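Local coordinates for dTDP-4-dehydrorhamnose reductase (Bacillus anthracis, PDB 3SC6), which catalyses the NADPH-dependent reduction of dTDP-4-dehydrorhamnose to dTDP-L-rhamnose, a late step of the rhamnose biosynthetic pathway, at residues Y157-I169 with W273-K285. Sequence-based numbering, arbitrary orientation.
Sequences YGKYGNNFVKTMI and WEEGLERFFIETK. With SO4 (sulfate ion), chain H.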
loop_
_atom_site.group_PDB
_atom_site.type_symbol
_atom_site.label_atom_id
_atom_site.label_comp_id
_atom_site.label_asym_id
_atom_site.label_seq_id
_atom_site.Cartn_x
_atom_site.Cartn_y
_atom_site.Cartn_z
ATOM N N TYR A 157 -6.928 2.166 1.402
ATOM C CA TYR A 157 -8.310 1.696 1.301
ATOM C C TYR A 157 -8.833 2.074 -0.079
ATOM O O TYR A 157 -8.526 3.158 -0.578
ATOM C CB TYR A 157 -9.198 2.330 2.369
ATOM C CG TYR A 157 -9.395 3.818 2.210
ATOM C CD1 TYR A 157 -8.501 4.724 2.757
ATOM C CD2 TYR A 157 -10.497 4.314 1.526
ATOM C CE1 TYR A 157 -8.693 6.090 2.609
ATOM C CE2 TYR A 157 -10.699 5.666 1.375
ATOM C CZ TYR A 157 -9.799 6.554 1.915
ATOM O OH TYR A 157 -10.009 7.905 1.759
ATOM N N GLY A 158 -9.623 1.193 -0.691
ATOM C CA GLY A 158 -10.174 1.456 -2.024
ATOM C C GLY A 158 -11.615 1.025 -2.225
ATOM O O GLY A 158 -12.322 0.703 -1.272
ATOM N N LYS A 159 -12.045 1.026 -3.483
ATOM C CA LYS A 159 -13.405 0.641 -3.838
ATOM C C LYS A 159 -13.706 -0.821 -3.582
ATOM O O LYS A 159 -14.790 -1.170 -3.112
ATOM C CB LYS A 159 -13.666 0.860 -5.337
ATOM C CG LYS A 159 -13.558 2.274 -5.852
ATOM C CD LYS A 159 -13.913 2.304 -7.341
ATOM C CE LYS A 159 -13.863 3.710 -7.910
ATOM N NZ LYS A 159 -12.510 4.327 -7.784
ATOM N N TYR A 160 -12.741 -1.675 -3.893
ATOM C CA TYR A 160 -12.919 -3.107 -3.735
ATOM C C TYR A 160 -12.334 -3.674 -2.451
ATOM O O TYR A 160 -11.398 -3.119 -1.882
ATOM C CB TYR A 160 -12.311 -3.790 -4.957
ATOM C CG TYR A 160 -12.851 -3.191 -6.239
ATOM C CD1 TYR A 160 -14.026 -3.647 -6.812
ATOM C CD2 TYR A 160 -12.188 -2.140 -6.857
ATOM C CE1 TYR A 160 -14.518 -3.079 -7.973
ATOM C CE2 TYR A 160 -12.669 -1.570 -8.009
ATOM C CZ TYR A 160 -13.830 -2.039 -8.565
ATOM O OH TYR A 160 -14.299 -1.462 -9.717
ATOM N N GLY A 161 -12.917 -4.784 -2.002
ATOM C CA GLY A 161 -12.485 -5.466 -0.784
ATOM C C GLY A 161 -12.938 -4.745 0.472
ATOM O O GLY A 161 -13.407 -3.610 0.412
ATOM N N ASN A 162 -12.810 -5.412 1.613
ATOM C CA ASN A 162 -13.205 -4.813 2.877
ATOM C C ASN A 162 -12.152 -3.813 3.312
ATOM O O ASN A 162 -10.976 -3.966 2.997
ATOM C CB ASN A 162 -13.374 -5.877 3.966
ATOM C CG ASN A 162 -14.455 -6.891 3.635
ATOM O OD1 ASN A 162 -15.130 -6.791 2.609
ATOM N ND2 ASN A 162 -14.628 -7.872 4.512
ATOM N N ASN A 163 -12.582 -2.782 4.025
ATOM C CA ASN A 163 -11.677 -1.757 4.514
ATOM C C ASN A 163 -12.335 -1.024 5.677
ATOM O O ASN A 163 -13.510 -1.251 5.978
ATOM C CB ASN A 163 -11.258 -0.807 3.385
ATOM C CG ASN A 163 -12.428 -0.072 2.766
ATOM O OD1 ASN A 163 -13.498 0.029 3.358
ATOM N ND2 ASN A 163 -12.213 0.484 1.585
ATOM N N PHE A 164 -11.583 -0.151 6.333
ATOM C CA PHE A 164 -12.106 0.595 7.472
ATOM C C PHE A 164 -13.264 1.524 7.109
ATOM O O PHE A 164 -14.156 1.727 7.917
ATOM C CB PHE A 164 -10.981 1.383 8.143
ATOM C CG PHE A 164 -11.408 2.137 9.375
ATOM C CD1 PHE A 164 -11.359 1.531 10.621
ATOM C CD2 PHE A 164 -11.834 3.454 9.293
ATOM C CE1 PHE A 164 -11.739 2.220 11.757
ATOM C CE2 PHE A 164 -12.215 4.150 10.427
ATOM C CZ PHE A 164 -12.167 3.534 11.659
ATOM N N VAL A 165 -13.269 2.083 5.906
ATOM C CA VAL A 165 -14.360 2.979 5.528
ATOM C C VAL A 165 -15.675 2.215 5.330
ATOM O O VAL A 165 -16.723 2.662 5.797
ATOM C CB VAL A 165 -14.027 3.801 4.280
ATOM C CG1 VAL A 165 -15.210 4.670 3.893
ATOM C CG2 VAL A 165 -12.803 4.659 4.536
ATOM N N LYS A 166 -15.622 1.073 4.644
ATOM C CA LYS A 166 -16.830 0.270 4.414
ATOM C C LYS A 166 -17.373 -0.299 5.727
ATOM O O LYS A 166 -18.580 -0.438 5.888
ATOM C CB LYS A 166 -16.566 -0.890 3.447
ATOM C CG LYS A 166 -16.170 -0.511 2.023
ATOM C CD LYS A 166 -15.922 -1.787 1.204
ATOM C CE LYS A 166 -15.515 -1.504 -0.229
ATOM N NZ LYS A 166 -16.557 -0.758 -0.966
ATOM N N THR A 167 -16.478 -0.637 6.653
ATOM C CA THR A 167 -16.881 -1.191 7.946
ATOM C C THR A 167 -17.689 -0.186 8.773
ATOM O O THR A 167 -18.713 -0.547 9.353
ATOM C CB THR A 167 -15.666 -1.695 8.763
ATOM O OG1 THR A 167 -15.010 -2.749 8.046
ATOM C CG2 THR A 167 -16.104 -2.229 10.112
ATOM N N MET A 168 -17.240 1.067 8.824
ATOM C CA MET A 168 -17.955 2.093 9.588
ATOM C C MET A 168 -19.366 2.322 9.044
ATOM O O MET A 168 -20.318 2.429 9.813
ATOM C CB MET A 168 -17.191 3.422 9.594
ATOM C CG MET A 168 -15.807 3.410 10.251
ATOM S SD MET A 168 -15.745 2.981 12.013
ATOM C CE MET A 168 -15.433 1.219 11.976
ATOM N N ILE A 169 -19.500 2.396 7.724
ATOM C CA ILE A 169 -20.807 2.614 7.097
ATOM C C ILE A 169 -21.728 1.412 7.297
ATOM O O ILE A 169 -22.947 1.555 7.374
ATOM C CB ILE A 169 -20.674 2.894 5.587
ATOM C CG1 ILE A 169 -19.824 4.144 5.348
ATOM C CG2 ILE A 169 -22.048 3.081 4.953
ATOM C CD1 ILE A 169 -19.648 4.481 3.890
ATOM N N TRP A 273 -5.842 13.541 3.137
ATOM C CA TRP A 273 -6.615 12.327 3.395
ATOM C C TRP A 273 -8.086 12.696 3.421
ATOM O O TRP A 273 -8.950 11.929 2.994
ATOM C CB TRP A 273 -6.217 11.685 4.728
ATOM C CG TRP A 273 -6.464 12.554 5.933
ATOM C CD1 TRP A 273 -5.585 13.417 6.520
ATOM C CD2 TRP A 273 -7.675 12.642 6.690
ATOM N NE1 TRP A 273 -6.171 14.035 7.597
ATOM C CE2 TRP A 273 -7.455 13.575 7.723
ATOM C CE3 TRP A 273 -8.926 12.024 6.594
ATOM C CZ2 TRP A 273 -8.438 13.902 8.654
ATOM C CZ3 TRP A 273 -9.898 12.349 7.519
ATOM C CH2 TRP A 273 -9.649 13.279 8.536
ATOM N N GLU A 274 -8.343 13.896 3.926
ATOM C CA GLU A 274 -9.679 14.447 4.041
ATOM C C GLU A 274 -10.268 14.572 2.649
ATOM O O GLU A 274 -11.420 14.219 2.405
ATOM C CB GLU A 274 -9.580 15.830 4.688
ATOM C CG GLU A 274 -8.925 15.798 6.061
ATOM C CD GLU A 274 -8.729 17.164 6.672
ATOM O OE1 GLU A 274 -9.044 18.175 6.006
ATOM O OE2 GLU A 274 -8.233 17.227 7.818
ATOM N N GLU A 275 -9.443 15.073 1.740
ATOM C CA GLU A 275 -9.822 15.274 0.352
ATOM C C GLU A 275 -9.814 13.952 -0.425
ATOM O O GLU A 275 -10.572 13.778 -1.378
ATOM C CB GLU A 275 -8.872 16.296 -0.265
ATOM C CG GLU A 275 -9.145 16.654 -1.692
ATOM C CD GLU A 275 -8.195 17.721 -2.187
ATOM O OE1 GLU A 275 -8.294 18.100 -3.372
ATOM O OE2 GLU A 275 -7.352 18.185 -1.385
ATOM N N GLY A 276 -8.954 13.024 -0.011
ATOM C CA GLY A 276 -8.861 11.721 -0.664
ATOM C C GLY A 276 -10.111 10.911 -0.376
ATOM O O GLY A 276 -10.567 10.127 -1.211
ATOM N N LEU A 277 -10.662 11.113 0.819
ATOM C CA LEU A 277 -11.869 10.424 1.258
ATOM C C LEU A 277 -13.098 10.944 0.513
ATOM O O LEU A 277 -14.052 10.203 0.295
ATOM C CB LEU A 277 -12.054 10.611 2.767
ATOM C CG LEU A 277 -13.268 9.955 3.431
ATOM C CD1 LEU A 277 -13.292 8.451 3.193
ATOM C CD2 LEU A 277 -13.271 10.258 4.918
ATOM N N GLU A 278 -13.079 12.216 0.123
ATOM C CA GLU A 278 -14.209 12.788 -0.595
ATOM C C GLU A 278 -14.442 12.059 -1.899
ATOM O O GLU A 278 -15.547 11.586 -2.168
ATOM C CB GLU A 278 -13.985 14.264 -0.937
ATOM C CG GLU A 278 -13.794 15.203 0.232
ATOM C CD GLU A 278 -13.620 16.647 -0.220
ATOM O OE1 GLU A 278 -13.748 16.914 -1.437
ATOM O OE2 GLU A 278 -13.370 17.518 0.639
ATOM N N ARG A 279 -13.387 11.954 -2.703
ATOM C CA ARG A 279 -13.486 11.293 -4.001
ATOM C C ARG A 279 -13.853 9.807 -3.875
ATOM O O ARG A 279 -14.245 9.177 -4.855
ATOM C CB ARG A 279 -12.238 11.582 -4.865
ATOM C CG ARG A 279 -12.336 11.081 -6.307
ATOM C CD ARG A 279 -11.237 11.673 -7.216
ATOM N NE ARG A 279 -9.855 11.299 -6.919
ATOM C CZ ARG A 279 -9.191 10.309 -7.522
ATOM N NH1 ARG A 279 -7.930 10.059 -7.192
ATOM N NH2 ARG A 279 -9.772 9.579 -8.471
ATOM N N PHE A 280 -13.750 9.263 -2.663
ATOM C CA PHE A 280 -14.104 7.868 -2.425
ATOM C C PHE A 280 -15.615 7.711 -2.534
ATOM O O PHE A 280 -16.103 6.825 -3.233
ATOM C CB PHE A 280 -13.648 7.393 -1.051
ATOM C CG PHE A 280 -14.133 6.020 -0.713
ATOM C CD1 PHE A 280 -13.417 4.901 -1.089
ATOM C CD2 PHE A 280 -15.325 5.849 -0.025
ATOM C CE1 PHE A 280 -13.877 3.633 -0.783
ATOM C CE2 PHE A 280 -15.790 4.587 0.286
ATOM C CZ PHE A 280 -15.065 3.476 -0.093
ATOM N N PHE A 281 -16.354 8.564 -1.825
ATOM C CA PHE A 281 -17.815 8.510 -1.864
ATOM C C PHE A 281 -18.333 8.895 -3.242
ATOM O O PHE A 281 -19.291 8.304 -3.735
ATOM C CB PHE A 281 -18.449 9.431 -0.811
ATOM C CG PHE A 281 -18.156 9.035 0.614
ATOM C CD1 PHE A 281 -18.986 8.143 1.280
ATOM C CD2 PHE A 281 -17.078 9.574 1.297
ATOM C CE1 PHE A 281 -18.732 7.782 2.592
ATOM C CE2 PHE A 281 -16.820 9.216 2.611
ATOM C CZ PHE A 281 -17.647 8.320 3.257
ATOM N N ILE A 282 -17.693 9.886 -3.858
ATOM C CA ILE A 282 -18.090 10.356 -5.188
ATOM C C ILE A 282 -18.041 9.248 -6.233
ATOM O O ILE A 282 -18.958 9.107 -7.045
ATOM C CB ILE A 282 -17.196 11.525 -5.674
ATOM C CG1 ILE A 282 -17.339 12.735 -4.747
ATOM C CG2 ILE A 282 -17.586 11.937 -7.081
ATOM C CD1 ILE A 282 -16.488 13.923 -5.158
ATOM N N GLU A 283 -16.976 8.453 -6.196
ATOM C CA GLU A 283 -16.797 7.359 -7.147
ATOM C C GLU A 283 -17.550 6.065 -6.800
ATOM O O GLU A 283 -17.881 5.289 -7.695
ATOM C CB GLU A 283 -15.303 7.077 -7.333
ATOM C CG GLU A 283 -14.532 8.264 -7.902
ATOM C CD GLU A 283 -13.047 7.990 -8.071
ATOM O OE1 GLU A 283 -12.579 6.913 -7.653
ATOM O OE2 GLU A 283 -12.344 8.866 -8.616
ATOM N N THR A 284 -17.826 5.836 -5.519
ATOM C CA THR A 284 -18.541 4.625 -5.102
ATOM C C THR A 284 -19.968 4.919 -4.643
ATOM O O THR A 284 -20.460 4.306 -3.694
ATOM C CB THR A 284 -17.797 3.903 -3.964
ATOM O OG1 THR A 284 -17.689 4.771 -2.828
ATOM C CG2 THR A 284 -16.413 3.494 -4.414
ATOM N N LYS A 285 -20.634 5.848 -5.323
ATOM C CA LYS A 285 -22.006 6.216 -4.976
ATOM C C LYS A 285 -22.959 5.037 -5.187
ATOM O O LYS A 285 -23.282 4.677 -6.321
ATOM C CB LYS A 285 -22.464 7.423 -5.806
ATOM C CG LYS A 285 -23.889 7.881 -5.504
ATOM C CD LYS A 285 -24.293 9.079 -6.352
ATOM C CE LYS A 285 -25.717 9.518 -6.041
ATOM N NZ LYS A 285 -26.140 10.684 -6.864
HETATM S S SO4 H . -15.965 -5.884 -3.617
HETATM O O1 SO4 H . -14.554 -6.067 -3.940
HETATM O O2 SO4 H . -16.775 -6.233 -4.783
HETATM O O3 SO4 H . -16.316 -6.753 -2.495
HETATM O O4 SO4 H . -16.216 -4.490 -3.255
HETATM O O HOH W 1 -7.877 9.409 2.110
#
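Phe-280 reaches from helix 273-283 into the turn that follows strand 148-157, with CG anti to the backbone N (chi1 173°). Tyr-157 turns its ring edge to the face of Phe-280 in an offset edge-to-face pair. The ring centroids lie 5.6 Å apart and the planes meet at 62°. At its own edge Phe-280 meets the Gly-158 carbonyl, with CE1 3.4 Å from Gly-158 O. Val-165 CG1 packs 3.7 Å from Phe-280 CE2, and its other branch, CG2, reaches Leu-277 CD1. One helical turn beyond Val-165, Ile-169 CD1 meets the Phe-281 ring at CE1.

Polar groups border this apolar patch. Tyr-157 OH is 2.6 Å from a water that probably donates to Trp-273 O. Lys-159 NZ forms a salt bridge to Glu-283 OE1 (2.6 Å), meeting OE1 on its anti side, somewhat out of the carboxylate plane. The lysine chain is extended until a bend at chi4 (60°), and its CG passes Thr-284 CG2. Arg-279 NH2 takes the syn side of Glu-283 OE2, and Tyr-190 OH bonds both Lys-159 NZ and Glu-283 OE1. Asn-163 OD1 caps helix 164-172 by accepting from Lys-166 N.

The C-terminal helix thus packs against the end of strand 148-157, the turn after it and the start of helix 164-172 in this Rossmann-fold reductase. The Tyr-157 side chain is about 7 Å from the bound NADP. Two basic side chains share one carboxylate, which probably keeps Glu-283 ionised.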